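Local coordinates for Endoglucanase(Endo-1,4-beta-glucanase)protein (PDB 6R2J) that probably hydrolyses beta-1,4-glucosidic bonds in cellulose-like glucans, as a family 5 endoglucanase, and is seen here with cellobiose bound, at residues A[55-66]-A[94-105]; A[152-161]-A[190-198]. All blocks are in the same frame, centred on the assembly; numbering follows the deposited sequence. Where two conformers were deposited one is given.

Contact 1 (A[55-66]-A[94-105])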
loop_
_atom_site.group_PDB
_atom_site.type_symbol
_atom_site.label_atom_id
_atom_site.label_comp_id
_atom_site.label_asym_id
_atom_site.label_seq_id
_atom_site.Cartn_x
_atom_site.Cartn_y
_atom_site.Cartn_z
ATOM N N ILE A 55 0.378 8.231 3.009
ATOM C CA ILE A 55 -0.581 7.917 1.966
ATOM C C ILE A 55 0.003 6.810 1.092
ATOM O O ILE A 55 1.154 6.891 0.650
ATOM C CB ILE A 55 -0.886 9.150 1.095
ATOM C CG1 ILE A 55 -1.402 10.297 1.968
ATOM C CG2 ILE A 55 -1.864 8.786 -0.028
ATOM C CD1 ILE A 55 -2.825 10.129 2.420
ATOM N N ARG A 56 -0.797 5.779 0.842
ATOM C CA ARG A 56 -0.501 4.775 -0.166
ATOM C C ARG A 56 -1.410 5.047 -1.356
ATOM O O ARG A 56 -2.631 5.170 -1.196
ATOM C CB ARG A 56 -0.704 3.349 0.357
ATOM C CG ARG A 56 -0.470 2.264 -0.752
ATOM C CD ARG A 56 -0.454 0.931 -0.081
ATOM N NE ARG A 56 -0.215 -0.263 -0.893
ATOM C CZ ARG A 56 -1.153 -1.079 -1.354
ATOM N NH1 ARG A 56 -2.441 -0.816 -1.162
ATOM N NH2 ARG A 56 -0.794 -2.186 -1.984
ATOM N N PHE A 57 -0.829 5.164 -2.540
ATOM C CA PHE A 57 -1.612 5.575 -3.702
ATOM C C PHE A 57 -1.541 4.566 -4.837
ATOM O O PHE A 57 -0.548 4.552 -5.590
ATOM C CB PHE A 57 -1.177 6.952 -4.190
ATOM C CG PHE A 57 -2.095 7.507 -5.229
ATOM C CD1 PHE A 57 -3.333 8.007 -4.857
ATOM C CD2 PHE A 57 -1.769 7.468 -6.568
ATOM C CE1 PHE A 57 -4.234 8.517 -5.792
ATOM C CE2 PHE A 57 -2.688 7.945 -7.525
ATOM C CZ PHE A 57 -3.904 8.487 -7.127
ATOM N N PRO A 58 -2.581 3.730 -5.022
ATOM C CA PRO A 58 -2.586 2.785 -6.154
ATOM C C PRO A 58 -2.762 3.459 -7.524
ATOM O O PRO A 58 -3.536 4.411 -7.697
ATOM C CB PRO A 58 -3.762 1.839 -5.838
ATOM C CG PRO A 58 -4.044 2.028 -4.353
ATOM C CD PRO A 58 -3.675 3.464 -4.053
ATOM N N PHE A 59 -2.036 2.922 -8.504
ATOM C CA PHE A 59 -2.177 3.217 -9.916
ATOM C C PHE A 59 -1.946 1.885 -10.624
ATOM O O PHE A 59 -1.501 0.888 -10.013
ATOM C CB PHE A 59 -1.212 4.336 -10.293
ATOM C CG PHE A 59 0.207 3.888 -10.336
ATOM C CD1 PHE A 59 0.942 3.795 -9.174
ATOM C CD2 PHE A 59 0.779 3.463 -11.539
ATOM C CE1 PHE A 59 2.252 3.343 -9.206
ATOM C CE2 PHE A 59 2.062 2.996 -11.589
ATOM C CZ PHE A 59 2.819 2.955 -10.428
ATOM N N ILE A 60 -2.258 1.841 -11.923
ATOM C CA ILE A 60 -1.987 0.628 -12.687
ATOM C C ILE A 60 -0.981 0.880 -13.805
ATOM O O ILE A 60 -0.936 1.951 -14.422
ATOM C CB ILE A 60 -3.249 -0.126 -13.173
ATOM C CG1 ILE A 60 -4.081 0.740 -14.123
ATOM C CG2 ILE A 60 -4.075 -0.615 -11.931
ATOM C CD1 ILE A 60 -5.259 -0.007 -14.723
ATOM N N TRP A 61 -0.179 -0.137 -14.063
ATOM C CA TRP A 61 0.828 -0.069 -15.119
ATOM C C TRP A 61 0.190 0.239 -16.481
ATOM O O TRP A 61 0.707 1.065 -17.248
ATOM C CB TRP A 61 1.629 -1.382 -15.075
ATOM C CG TRP A 61 2.724 -1.542 -16.043
ATOM C CD1 TRP A 61 3.158 -0.647 -16.999
ATOM C CD2 TRP A 61 3.533 -2.713 -16.184
ATOM N NE1 TRP A 61 4.173 -1.211 -17.731
ATOM C CE2 TRP A 61 4.435 -2.470 -17.245
ATOM C CE3 TRP A 61 3.579 -3.952 -15.516
ATOM C CZ2 TRP A 61 5.373 -3.406 -17.644
ATOM C CZ3 TRP A 61 4.495 -4.886 -15.935
ATOM C CH2 TRP A 61 5.377 -4.613 -17.001
ATOM N N GLU A 62 -0.984 -0.347 -16.750
ATOM C CA GLU A 62 -1.636 -0.200 -18.046
ATOM C C GLU A 62 -1.997 1.248 -18.361
ATOM O O GLU A 62 -2.158 1.596 -19.532
ATOM C CB GLU A 62 -2.883 -1.086 -18.076
ATOM C CG GLU A 62 -2.580 -2.588 -18.105
ATOM C CD GLU A 62 -2.451 -3.229 -16.709
ATOM O OE1 GLU A 62 -2.407 -2.494 -15.706
ATOM O OE2 GLU A 62 -2.378 -4.479 -16.620
ATOM N N ARG A 63 -2.135 2.100 -17.360
ATOM C CA ARG A 63 -2.454 3.494 -17.609
ATOM C C ARG A 63 -1.213 4.369 -17.713
ATOM O O ARG A 63 -1.315 5.462 -18.281
ATOM C CB ARG A 63 -3.464 3.999 -16.554
ATOM C CG ARG A 63 -4.855 3.401 -16.735
ATOM C CD ARG A 63 -5.833 3.698 -15.599
ATOM N NE ARG A 63 -7.138 3.088 -15.912
ATOM C CZ ARG A 63 -7.982 2.531 -15.038
ATOM N NH1 ARG A 63 -7.710 2.507 -13.752
ATOM N NH2 ARG A 63 -9.135 2.012 -15.462
ATOM N N VAL A 64 -0.074 3.944 -17.134
ATOM C CA VAL A 64 1.193 4.672 -17.318
ATOM C C VAL A 64 1.900 4.224 -18.591
ATOM O O VAL A 64 2.686 4.992 -19.160
ATOM C CB VAL A 64 2.190 4.637 -16.134
ATOM C CG1 VAL A 64 1.592 5.333 -14.908
ATOM C CG2 VAL A 64 2.651 3.202 -15.864
ATOM N N GLN A 65 1.669 2.979 -19.024
ATOM C CA GLN A 65 2.251 2.434 -20.250
ATOM C C GLN A 65 1.176 1.592 -20.937
ATOM O O GLN A 65 0.924 0.444 -20.556
ATOM C CB GLN A 65 3.510 1.624 -19.958
ATOM C CG GLN A 65 4.315 1.315 -21.221
ATOM C CD GLN A 65 5.626 0.614 -20.924
ATOM O OE1 GLN A 65 5.711 -0.169 -19.987
ATOM N NE2 GLN A 65 6.659 0.911 -21.701
ATOM N N HIS A 66 0.561 2.142 -21.983
ATOM C CA HIS A 66 -0.534 1.424 -22.626
ATOM C C HIS A 66 -0.078 0.122 -23.285
ATOM O O HIS A 66 -0.874 -0.811 -23.441
ATOM C CB HIS A 66 -1.187 2.304 -23.699
ATOM C CG HIS A 66 -1.991 3.444 -23.151
ATOM N ND1 HIS A 66 -2.706 4.309 -23.955
ATOM C CD2 HIS A 66 -2.168 3.879 -21.883
ATOM C CE1 HIS A 66 -3.298 5.219 -23.202
ATOM N NE2 HIS A 66 -2.974 4.990 -21.942
ATOM N N VAL A 94 4.093 9.867 0.099
ATOM C CA VAL A 94 3.235 8.945 -0.631
ATOM C C VAL A 94 4.004 7.694 -1.024
ATOM O O VAL A 94 5.151 7.763 -1.471
ATOM C CB VAL A 94 2.647 9.638 -1.883
ATOM C CG1 VAL A 94 1.839 8.671 -2.727
ATOM C CG2 VAL A 94 1.834 10.875 -1.457
ATOM N N ILE A 95 3.337 6.556 -0.894
ATOM C CA ILE A 95 3.791 5.290 -1.449
ATOM C C ILE A 95 3.024 5.096 -2.749
ATOM O O ILE A 95 1.817 4.835 -2.745
ATOM C CB ILE A 95 3.567 4.129 -0.458
ATOM C CG1 ILE A 95 4.278 4.439 0.887
ATOM C CG2 ILE A 95 4.078 2.755 -0.983
ATOM C CD1 ILE A 95 4.146 3.377 1.925
ATOM N N LEU A 96 3.735 5.215 -3.864
ATOM C CA LEU A 96 3.156 4.876 -5.155
ATOM C C LEU A 96 3.074 3.361 -5.314
ATOM O O LEU A 96 4.079 2.658 -5.205
ATOM C CB LEU A 96 3.965 5.481 -6.298
ATOM C CG LEU A 96 3.928 7.012 -6.320
ATOM C CD1 LEU A 96 4.713 7.489 -7.530
ATOM C CD2 LEU A 96 2.524 7.562 -6.345
ATOM N N ASP A 97 1.875 2.855 -5.581
ATOM C CA ASP A 97 1.605 1.422 -5.557
ATOM C C ASP A 97 1.176 1.020 -6.951
ATOM O O ASP A 97 0.090 1.418 -7.398
ATOM C CB ASP A 97 0.488 1.154 -4.544
ATOM C CG ASP A 97 -0.330 -0.105 -4.846
ATOM O OD1 ASP A 97 0.243 -1.117 -5.386
ATOM O OD2 ASP A 97 -1.587 0.021 -4.587
ATOM N N MET A 98 2.008 0.225 -7.638
ATOM C CA MET A 98 1.623 -0.353 -8.926
ATOM C C MET A 98 0.671 -1.516 -8.633
ATOM O O MET A 98 1.088 -2.615 -8.257
ATOM C CB MET A 98 2.835 -0.811 -9.729
ATOM C CG MET A 98 2.450 -1.519 -11.017
ATOM S SD MET A 98 3.833 -1.904 -12.131
ATOM C CE MET A 98 4.433 -0.292 -12.648
ATOM N N HIS A 99 -0.618 -1.267 -8.804
ATOM C CA HIS A 99 -1.681 -2.097 -8.234
ATOM C C HIS A 99 -2.071 -3.217 -9.212
ATOM O O HIS A 99 -3.234 -3.349 -9.636
ATOM C CB HIS A 99 -2.858 -1.180 -7.951
ATOM C CG HIS A 99 -3.757 -1.632 -6.845
ATOM N ND1 HIS A 99 -3.355 -1.667 -5.530
ATOM C CD2 HIS A 99 -5.054 -2.021 -6.854
ATOM C CE1 HIS A 99 -4.364 -2.071 -4.779
ATOM N NE2 HIS A 99 -5.410 -2.285 -5.556
ATOM N N ASN A 100 -1.080 -4.074 -9.526
ATOM C CA ASN A 100 -1.194 -4.924 -10.700
ATOM C C ASN A 100 -1.236 -6.441 -10.501
ATOM O O ASN A 100 -1.329 -7.163 -11.501
ATOM C CB ASN A 100 -0.092 -4.576 -11.712
ATOM C CG ASN A 100 -0.537 -3.543 -12.727
ATOM O OD1 ASN A 100 -0.625 -2.383 -12.426
ATOM N ND2 ASN A 100 -0.842 -3.984 -13.932
ATOM N N TYR A 101 -1.171 -6.956 -9.283
ATOM C CA TYR A 101 -1.491 -8.369 -9.034
ATOM C C TYR A 101 -0.577 -9.349 -9.774
ATOM O O TYR A 101 -0.994 -10.461 -10.112
ATOM C CB TYR A 101 -2.952 -8.662 -9.406
ATOM C CG TYR A 101 -3.948 -7.808 -8.660
ATOM C CD1 TYR A 101 -4.303 -8.101 -7.367
ATOM C CD2 TYR A 101 -4.499 -6.703 -9.244
ATOM C CE1 TYR A 101 -5.184 -7.301 -6.683
ATOM C CE2 TYR A 101 -5.378 -5.895 -8.558
ATOM C CZ TYR A 101 -5.717 -6.190 -7.276
ATOM O OH TYR A 101 -6.612 -5.367 -6.620
ATOM N N GLY A 102 0.679 -8.968 -10.007
ATOM C CA GLY A 102 1.609 -9.797 -10.748
ATOM C C GLY A 102 1.393 -9.858 -12.251
ATOM O O GLY A 102 1.972 -10.744 -12.902
ATOM N N ARG A 103 0.595 -8.946 -12.827
ATOM C CA ARG A 103 0.153 -9.094 -14.206
ATOM C C ARG A 103 0.138 -7.764 -14.956
ATOM O O ARG A 103 -0.000 -6.697 -14.355
ATOM C CB ARG A 103 -1.251 -9.718 -14.290
ATOM C CG ARG A 103 -1.336 -11.152 -13.746
ATOM C CD ARG A 103 -2.777 -11.536 -13.376
ATOM N NE ARG A 103 -2.925 -12.981 -13.228
ATOM C CZ ARG A 103 -2.483 -13.675 -12.179
ATOM N NH1 ARG A 103 -1.864 -13.059 -11.167
ATOM N NH2 ARG A 103 -2.633 -14.997 -12.147
ATOM N N TYR A 104 0.264 -7.860 -16.287
ATOM C CA TYR A 104 0.180 -6.731 -17.205
ATOM C C TYR A 104 -0.746 -7.119 -18.359
ATOM O O TYR A 104 -0.467 -8.081 -19.081
ATOM C CB TYR A 104 1.579 -6.346 -17.706
ATOM C CG TYR A 104 1.537 -5.208 -18.710
ATOM C CD1 TYR A 104 1.086 -3.958 -18.338
ATOM C CD2 TYR A 104 1.872 -5.393 -20.025
ATOM C CE1 TYR A 104 0.997 -2.936 -19.221
ATOM C CE2 TYR A 104 1.774 -4.354 -20.928
ATOM C CZ TYR A 104 1.361 -3.118 -20.494
ATOM O OH TYR A 104 1.268 -2.055 -21.337
ATOM N N HIS A 105 -1.841 -6.373 -18.537
ATOM C CA HIS A 105 -2.872 -6.712 -19.517
ATOM C C HIS A 105 -3.288 -8.172 -19.369
ATOM O O HIS A 105 -3.509 -8.892 -20.357
ATOM C CB HIS A 105 -2.456 -6.390 -20.957
ATOM C CG HIS A 105 -2.559 -4.932 -21.299
ATOM N ND1 HIS A 105 -3.720 -4.203 -21.129
ATOM C CD2 HIS A 105 -1.637 -4.064 -21.782
ATOM C CE1 HIS A 105 -3.513 -2.956 -21.511
ATOM N NE2 HIS A 105 -2.245 -2.836 -21.868
#
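Glu62 reaches across to Asn100 and His105, just beyond the ends of two paired parallel strands. Its CB lies 4.0 Å from His105 CE1. Its CG sits over the face of the His105 ring, a CH-pi contact. A bend about CB-CG (chi2 89°) turns the carboxylate toward the Asn100 amide and the backbone N of His105. Glu62 OE1 accepts from Asn100 ND2 at 2.8 Å, on the syn side but out of the carboxylate plane. Glu62 OE2 uses its anti lone pair for His105 N at 2.7 Å. Both oxygens are thus engaged, and the group is fixed in rotation. Asn100 works both ways: its OD1 accepts from Trp61 N at 2.8 Å, while its ND2 also donates to Arg103 O across the type I' turn.

Next to this, the Trp61 indole takes Tyr104 over one face, with planes 31° apart and Tyr104 CD1 3.5 Å from Trp61 CD2. Tyr104 OH donates to Gln65 O at 2.6 Å, from above the carbonyl plane. Met98 SD touches Trp61 CB.

Five backbone hydrogen bonds join strand 55-59 to strand 94-98 and to His99 just after it. On the face of Arg56, Pro58 and Asp97, the Asp97 carboxylate stacks on the Arg56 guanidinium. Asp97 OD2 lies over the guanidinium centre, 3.4 Å from Arg56 CZ, so the salt bridge rests on charge alone. The Arg56 nitrogens have other partners, Asn143, Asp140, Glu175 and Glu252 among them. Pro58 CB packs over the His99 ring, whose ND1 donates to Asp97 OD2 at 2.6 Å. The two strands are neighbours in the parallel eight-stranded TIM barrel of a family 5 glycosidase, and His99 follows the second, near the bound glucose.

Contact 2 (A[152-161]-A[190-198])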
loop_
_atom_site.group_PDB
_atom_site.type_symbol
_atom_site.label_atom_id
_atom_site.label_comp_id
_atom_site.label_asym_id
_atom_site.label_seq_id
_atom_site.Cartn_x
_atom_site.Cartn_y
_atom_site.Cartn_z
ATOM N N TRP A 152 6.972 -14.388 -9.287
ATOM C CA TRP A 152 7.018 -13.119 -8.562
ATOM C C TRP A 152 8.419 -12.780 -8.005
ATOM O O TRP A 152 8.856 -11.622 -8.148
ATOM C CB TRP A 152 5.877 -13.036 -7.530
ATOM C CG TRP A 152 6.070 -11.838 -6.615
ATOM C CD1 TRP A 152 6.177 -11.851 -5.259
ATOM C CD2 TRP A 152 6.259 -10.456 -7.008
ATOM N NE1 TRP A 152 6.383 -10.571 -4.779
ATOM C CE2 TRP A 152 6.431 -9.702 -5.835
ATOM C CE3 TRP A 152 6.245 -9.783 -8.222
ATOM C CZ2 TRP A 152 6.634 -8.327 -5.854
ATOM C CZ3 TRP A 152 6.450 -8.420 -8.230
ATOM C CH2 TRP A 152 6.643 -7.713 -7.058
ATOM N N PRO A 153 9.157 -13.699 -7.349
ATOM C CA PRO A 153 10.433 -13.283 -6.730
ATOM C C PRO A 153 11.460 -12.731 -7.720
ATOM O O PRO A 153 12.129 -11.729 -7.435
ATOM C CB PRO A 153 10.901 -14.564 -6.027
ATOM C CG PRO A 153 9.584 -15.289 -5.670
ATOM C CD PRO A 153 8.712 -15.030 -6.884
ATOM N N GLY A 154 11.595 -13.354 -8.892
ATOM C CA GLY A 154 12.471 -12.818 -9.915
ATOM C C GLY A 154 12.033 -11.467 -10.450
ATOM O O GLY A 154 12.873 -10.640 -10.826
ATOM N N ALA A 155 10.720 -11.254 -10.561
ATOM C CA ALA A 155 10.213 -9.974 -11.056
ATOM C C ALA A 155 10.514 -8.867 -10.064
ATOM O O ALA A 155 10.917 -7.767 -10.462
ATOM C CB ALA A 155 8.702 -10.059 -11.285
ATOM N N ALA A 156 10.344 -9.162 -8.764
ATOM C CA ALA A 156 10.621 -8.173 -7.719
ATOM C C ALA A 156 12.088 -7.756 -7.719
ATOM O O ALA A 156 12.399 -6.564 -7.568
ATOM C CB ALA A 156 10.250 -8.727 -6.342
ATOM N N GLN A 157 13.010 -8.719 -7.870
ATOM C CA GLN A 157 14.424 -8.363 -7.950
ATOM C C GLN A 157 14.770 -7.599 -9.235
ATOM O O GLN A 157 15.650 -6.720 -9.219
ATOM C CB GLN A 157 15.271 -9.616 -7.794
ATOM C CG GLN A 157 16.733 -9.349 -7.577
ATOM C CD GLN A 157 17.005 -8.801 -6.196
ATOM O OE1 GLN A 157 16.768 -9.464 -5.199
ATOM N NE2 GLN A 157 17.494 -7.583 -6.132
ATOM N N ALA A 158 14.130 -7.928 -10.357
ATOM C CA ALA A 158 14.395 -7.195 -11.590
ATOM C C ALA A 158 14.020 -5.727 -11.435
ATOM O O ALA A 158 14.790 -4.844 -11.821
ATOM C CB ALA A 158 13.675 -7.858 -12.765
ATOM N N ALA A 159 12.864 -5.445 -10.821
ATOM C CA ALA A 159 12.438 -4.059 -10.636
ATOM C C ALA A 159 13.331 -3.337 -9.637
ATOM O O ALA A 159 13.666 -2.165 -9.834
ATOM C CB ALA A 159 10.978 -4.011 -10.185
ATOM N N VAL A 160 13.719 -4.012 -8.548
ATOM C CA VAL A 160 14.571 -3.375 -7.547
ATOM C C VAL A 160 15.930 -3.009 -8.150
ATOM O O VAL A 160 16.407 -1.871 -8.023
ATOM C CB VAL A 160 14.735 -4.269 -6.298
ATOM C CG1 VAL A 160 15.870 -3.705 -5.440
ATOM C CG2 VAL A 160 13.433 -4.397 -5.530
ATOM N N ASP A 161 16.567 -3.968 -8.826
ATOM C CA ASP A 161 17.848 -3.676 -9.464
ATOM C C ASP A 161 17.725 -2.447 -10.347
ATOM O O ASP A 161 18.534 -1.519 -10.262
ATOM C CB ASP A 161 18.325 -4.888 -10.271
ATOM C CG ASP A 161 18.677 -6.074 -9.389
ATOM O OD1 ASP A 161 18.869 -5.883 -8.172
ATOM O OD2 ASP A 161 18.767 -7.203 -9.906
ATOM N N ALA A 190 8.441 -18.222 2.930
ATOM C CA ALA A 190 9.282 -18.609 4.061
ATOM C C ALA A 190 10.717 -18.174 3.836
ATOM O O ALA A 190 11.378 -17.683 4.766
ATOM C CB ALA A 190 9.213 -20.117 4.304
ATOM N N ASN A 191 11.199 -18.333 2.593
ATOM C CA ASN A 191 12.548 -17.956 2.191
ATOM C C ASN A 191 12.556 -16.852 1.144
ATOM O O ASN A 191 13.256 -16.963 0.137
ATOM C CB ASN A 191 13.253 -19.148 1.568
ATOM C CG ASN A 191 13.236 -20.354 2.462
ATOM O OD1 ASN A 191 12.307 -21.179 2.413
ATOM N ND2 ASN A 191 14.270 -20.472 3.297
ATOM N N PHE A 192 11.760 -15.813 1.351
ATOM C CA PHE A 192 11.627 -14.712 0.416
ATOM C C PHE A 192 12.618 -13.623 0.834
ATOM O O PHE A 192 12.681 -13.236 2.011
ATOM C CB PHE A 192 10.149 -14.256 0.402
ATOM C CG PHE A 192 9.842 -13.163 -0.595
ATOM C CD1 PHE A 192 10.328 -13.222 -1.898
ATOM C CD2 PHE A 192 9.085 -12.063 -0.210
ATOM C CE1 PHE A 192 10.074 -12.198 -2.802
ATOM C CE2 PHE A 192 8.847 -11.013 -1.089
ATOM C CZ PHE A 192 9.330 -11.080 -2.402
ATOM N N LEU A 193 13.423 -13.160 -0.130
ATOM C CA LEU A 193 14.454 -12.169 0.174
ATOM C C LEU A 193 14.895 -11.474 -1.096
ATOM O O LEU A 193 15.492 -12.101 -1.971
ATOM C CB LEU A 193 15.670 -12.833 0.825
ATOM C CG LEU A 193 16.649 -11.882 1.532
ATOM C CD1 LEU A 193 17.709 -12.683 2.331
ATOM C CD2 LEU A 193 17.365 -10.963 0.560
ATOM N N ILE A 194 14.672 -10.190 -1.152
ATOM C CA ILE A 194 15.117 -9.339 -2.247
ATOM C C ILE A 194 16.371 -8.589 -1.819
ATOM O O ILE A 194 16.490 -8.128 -0.677
ATOM C CB ILE A 194 13.988 -8.367 -2.659
ATOM C CG1 ILE A 194 12.696 -9.149 -2.917
ATOM C CG2 ILE A 194 14.380 -7.542 -3.875
ATOM C CD1 ILE A 194 12.794 -10.082 -4.126
ATOM N N ASN A 195 17.300 -8.436 -2.743
ATOM C CA ASN A 195 18.569 -7.799 -2.443
ATOM C C ASN A 195 18.483 -6.301 -2.711
ATOM O O ASN A 195 18.110 -5.880 -3.818
ATOM C CB ASN A 195 19.649 -8.415 -3.317
ATOM C CG ASN A 195 19.857 -9.878 -3.036
ATOM O OD1 ASN A 195 20.030 -10.280 -1.894
ATOM N ND2 ASN A 195 19.824 -10.698 -4.092
ATOM N N ASP A 196 18.810 -5.514 -1.688
ATOM C CA ASP A 196 18.858 -4.058 -1.786
ATOM C C ASP A 196 20.086 -3.575 -1.033
ATOM O O ASP A 196 20.068 -3.472 0.205
ATOM C CB ASP A 196 17.608 -3.356 -1.269
ATOM C CG ASP A 196 17.685 -1.835 -1.448
ATOM O OD1 ASP A 196 18.517 -1.336 -2.225
ATOM O OD2 ASP A 196 16.896 -1.118 -0.821
ATOM N N PRO A 197 21.184 -3.304 -1.737
ATOM C CA PRO A 197 22.385 -2.791 -1.060
ATOM C C PRO A 197 22.174 -1.402 -0.458
ATOM O O PRO A 197 23.027 -0.944 0.316
ATOM C CB PRO A 197 23.452 -2.780 -2.175
ATOM C CG PRO A 197 22.687 -2.798 -3.425
ATOM C CD PRO A 197 21.436 -3.583 -3.152
ATOM N N ALA A 198 21.084 -0.692 -0.812
ATOM C CA ALA A 198 20.804 0.621 -0.238
ATOM C C ALA A 198 20.265 0.486 1.185
ATOM O O ALA A 198 20.155 1.498 1.886
ATOM C CB ALA A 198 19.790 1.434 -1.112
#
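Gln157 CG is anti to the backbone N (chi1 -168°), and a bend at chi2 (72°) turns its amide onto the backbone of Asn195. Ile194 CG1 lies beside its own backbone N, and the turn at chi2 (-66°) brings Ile194 CD1 to Ala156 CB on the helix, 3.6 Å away.

The Gln157 amide pairs with both backbone groups of Asn195. Gln157 OE1 accepts from Asn195 N at 2.7 Å, on a lone pair and almost straight. Gln157 NE2 donates to Asn195 O at 2.9 Å, within the amide plane. The same NE2 also donates to Asp161 OD1, one helical turn on.

Ile194 CG2 fits between Gln157 OE1 and Val160 CG2, 3.7 Å from the latter. At the other end of the contact, Phe192 CZ approaches Trp152 NE1 at 3.8 Å, with the rings oblique. That indole nitrogen donates to Glu175 O of strand 171-175. Pro153 CB meets the edge of the Phe192 ring.

The irregular segment 190-198 is therefore held to helix 152-166 in two ways: the Gln157 amide binds both the N-H and the C=O of Asn195, and apolar side chains pack beside it.

In the fold
Both contacts belong to one TIM-barrel domain, and their centres lie 18 Å apart. They follow in series along the chain: contact 1 closes before contact 2 opens. Their nearest atoms are about 5 Å apart and do not touch. Contact 1 joins neighbouring barrel strands 54-59 and 93-98 and the loops that follow them. Contact 2 lies farther out, where helix 152-166 meets the loop leading to strand 201-206. Helix 116-130 touches both, with Tyr119 packing on Met98 and on Trp152. Glu175 also links them: its side chain pairs with Arg56 and its carbonyl accepts from Trp152. Contact 1 thus builds barrel wall near the glycan pocket, contact 2 the outer layer.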